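Local atomic coordinates of protein Aster-A (Mus musculus, PDB entry 6GQF), a protein that carries cholesterol from the plasma membrane to the endoplasmic reticulum without vesicles, this piece being its sterol-binding VASt (ASTER) domain. Residues S45-G50 against A160-S165. Sequence-based numbering, arbitrary orientation.
Sequences SVFHMG and ARLRVS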
loop_
_atom_site.group_PDB
_atom_site.type_symbol
_atom_site.label_atom_id
_atom_site.label_comp_id
_atom_site.label_asym_id
_atom_site.label_seq_id
_atom_site.Cartn_x
_atom_site.Cartn_y
_atom_site.Cartn_z
ATOM N N SER A 45 -0.819 -12.541 7.434
ATOM C CA SER A 45 -2.027 -13.180 7.928
ATOM C C SER A 45 -2.546 -14.241 6.966
ATOM O O SER A 45 -2.273 -14.194 5.768
ATOM C CB SER A 45 -3.103 -12.123 8.168
ATOM O OG SER A 45 -2.620 -11.113 9.037
ATOM N N VAL A 46 -3.292 -15.199 7.504
ATOM C CA VAL A 46 -3.975 -16.188 6.684
ATOM C C VAL A 46 -5.474 -15.968 6.806
ATOM O O VAL A 46 -6.015 -15.893 7.908
ATOM C CB VAL A 46 -3.614 -17.631 7.093
ATOM C CG1 VAL A 46 -4.396 -18.631 6.256
ATOM C CG2 VAL A 46 -2.114 -17.874 6.932
ATOM N N PHE A 47 -6.132 -15.851 5.658
ATOM C CA PHE A 47 -7.564 -15.608 5.607
ATOM C C PHE A 47 -8.283 -16.788 4.980
ATOM O O PHE A 47 -7.731 -17.480 4.126
ATOM C CB PHE A 47 -7.862 -14.333 4.820
ATOM C CG PHE A 47 -7.332 -13.093 5.468
ATOM C CD1 PHE A 47 -8.078 -12.427 6.423
ATOM C CD2 PHE A 47 -6.085 -12.598 5.131
ATOM C CE1 PHE A 47 -7.594 -11.290 7.026
ATOM C CE2 PHE A 47 -5.594 -11.461 5.731
ATOM C CZ PHE A 47 -6.349 -10.805 6.681
ATOM N N HIS A 48 -9.522 -17.005 5.408
ATOM C CA HIS A 48 -10.359 -18.053 4.842
ATOM C C HIS A 48 -11.157 -17.504 3.662
ATOM O O HIS A 48 -12.340 -17.802 3.496
ATOM C CB HIS A 48 -11.287 -18.634 5.910
ATOM C CG HIS A 48 -10.603 -19.569 6.859
ATOM N ND1 HIS A 48 -10.746 -19.478 8.227
ATOM C CD2 HIS A 48 -9.774 -20.615 6.636
ATOM C CE1 HIS A 48 -10.032 -20.429 8.805
ATOM N NE2 HIS A 48 -9.432 -21.131 7.862
ATOM N N MET A 49 -10.487 -16.691 2.852
ATOM C CA MET A 49 -11.038 -16.201 1.600
ATOM C C MET A 49 -10.136 -16.685 0.482
ATOM O O MET A 49 -8.926 -16.812 0.668
ATOM C CB MET A 49 -11.137 -14.674 1.607
ATOM C CG MET A 49 -12.132 -14.140 2.625
ATOM S SD MET A 49 -12.099 -12.347 2.814
ATOM C CE MET A 49 -10.535 -12.133 3.662
ATOM N N GLY A 50 -10.723 -16.978 -0.672
ATOM C CA GLY A 50 -9.945 -17.408 -1.816
ATOM C C GLY A 50 -8.942 -16.345 -2.216
ATOM O O GLY A 50 -9.155 -15.156 -1.968
ATOM N N ALA A 160 -6.320 -18.377 1.794
ATOM C CA ALA A 160 -5.108 -17.803 1.219
ATOM C C ALA A 160 -4.330 -16.995 2.250
ATOM O O ALA A 160 -4.890 -16.540 3.251
ATOM C CB ALA A 160 -5.453 -16.932 0.024
ATOM N N ARG A 161 -3.034 -16.824 1.993
ATOM C CA ARG A 161 -2.168 -16.023 2.853
ATOM C C ARG A 161 -1.954 -14.643 2.243
ATOM O O ARG A 161 -2.021 -14.475 1.024
ATOM C CB ARG A 161 -0.819 -16.717 3.071
ATOM C CG ARG A 161 0.183 -15.890 3.882
ATOM C CD ARG A 161 1.503 -16.615 4.063
ATOM N NE ARG A 161 1.355 -17.857 4.819
ATOM C CZ ARG A 161 1.403 -17.953 6.146
ATOM N NH1 ARG A 161 1.592 -16.877 6.903
ATOM N NH2 ARG A 161 1.256 -19.138 6.721
ATOM N N LEU A 162 -1.698 -13.660 3.101
ATOM C CA LEU A 162 -1.380 -12.305 2.668
ATOM C C LEU A 162 -0.110 -11.815 3.364
ATOM O O LEU A 162 -0.022 -11.841 4.592
ATOM C CB LEU A 162 -2.554 -11.361 2.959
ATOM C CG LEU A 162 -2.376 -9.877 2.620
ATOM C CD1 LEU A 162 -2.099 -9.668 1.151
ATOM C CD2 LEU A 162 -3.611 -9.096 3.018
ATOM N N ARG A 163 0.874 -11.394 2.573
ATOM C CA ARG A 163 2.087 -10.772 3.097
ATOM C C ARG A 163 2.248 -9.357 2.548
ATOM O O ARG A 163 2.009 -9.109 1.366
ATOM C CB ARG A 163 3.325 -11.604 2.753
ATOM C CG ARG A 163 3.455 -12.881 3.546
ATOM C CD ARG A 163 4.598 -13.740 3.031
ATOM N NE ARG A 163 5.917 -13.179 3.325
ATOM C CZ ARG A 163 6.577 -13.353 4.469
ATOM N NH1 ARG A 163 6.046 -14.063 5.458
ATOM N NH2 ARG A 163 7.774 -12.806 4.630
ATOM N N VAL A 164 2.648 -8.431 3.415
ATOM C CA VAL A 164 2.969 -7.076 2.992
ATOM C C VAL A 164 4.241 -6.593 3.673
ATOM O O VAL A 164 4.295 -6.453 4.895
ATOM C CB VAL A 164 1.832 -6.088 3.298
ATOM C CG1 VAL A 164 2.174 -4.699 2.755
ATOM C CG2 VAL A 164 0.517 -6.585 2.707
ATOM N N SER A 165 5.263 -6.352 2.864
ATOM C CA SER A 165 6.499 -5.753 3.333
ATOM C C SER A 165 6.650 -4.393 2.675
ATOM O O SER A 165 6.087 -4.147 1.609
ATOM C CB SER A 165 7.694 -6.646 3.008
ATOM O OG SER A 165 7.748 -6.905 1.618
#
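Ala160 pairs with Phe47 through two backbone hydrogen bonds. Its N reaches Phe47 O at 2.9 Å, and Ala160 O accepts Phe47 N at 2.8 Å. The methyl of Ala160 turns to the same side as the Phe47 ring and lies 3.5 Å from Met49 O, in the short link between the strand and helix 51-58; Gly50 is the N-cap of that helix.

Arg161 faces Val46 in a non-hydrogen-bonded pair, with CA atoms 4.2 Å apart. Its CG is anti to the backbone N (chi1 176°), and the chain bends at chi3. This lays one face of the guanidinium against Val46; CG2 sits over its centre, 3.6 Å from Arg161 CZ. Arg161 NH1 hydrogen-bonds Asn44 OD1. With an alanine here, Val46 CG2 would probably lose its flat cover and Asn44 OD1 its guanidinium partner.

The two strands run antiparallel at one border of the antiparallel sheet of the VASt domain, which belongs to the Bet v 1-like families; strand 40-47 is the outermost strand, next to strand 159-170.

Leu162 closes the second hydrogen-bonded pair. Its N gives a nearly straight bond to Ser45 O at 2.8 Å, while its O accepts Ser45 N at 3.0 Å. Leu162 CD2 meets Phe47 CE2 at 4.1 Å, approaching the ring obliquely. Leu201 of helix 176-202 touches both side chains, and Asp198 OD1 of that helix hydrogen-bonds Ser45 OG.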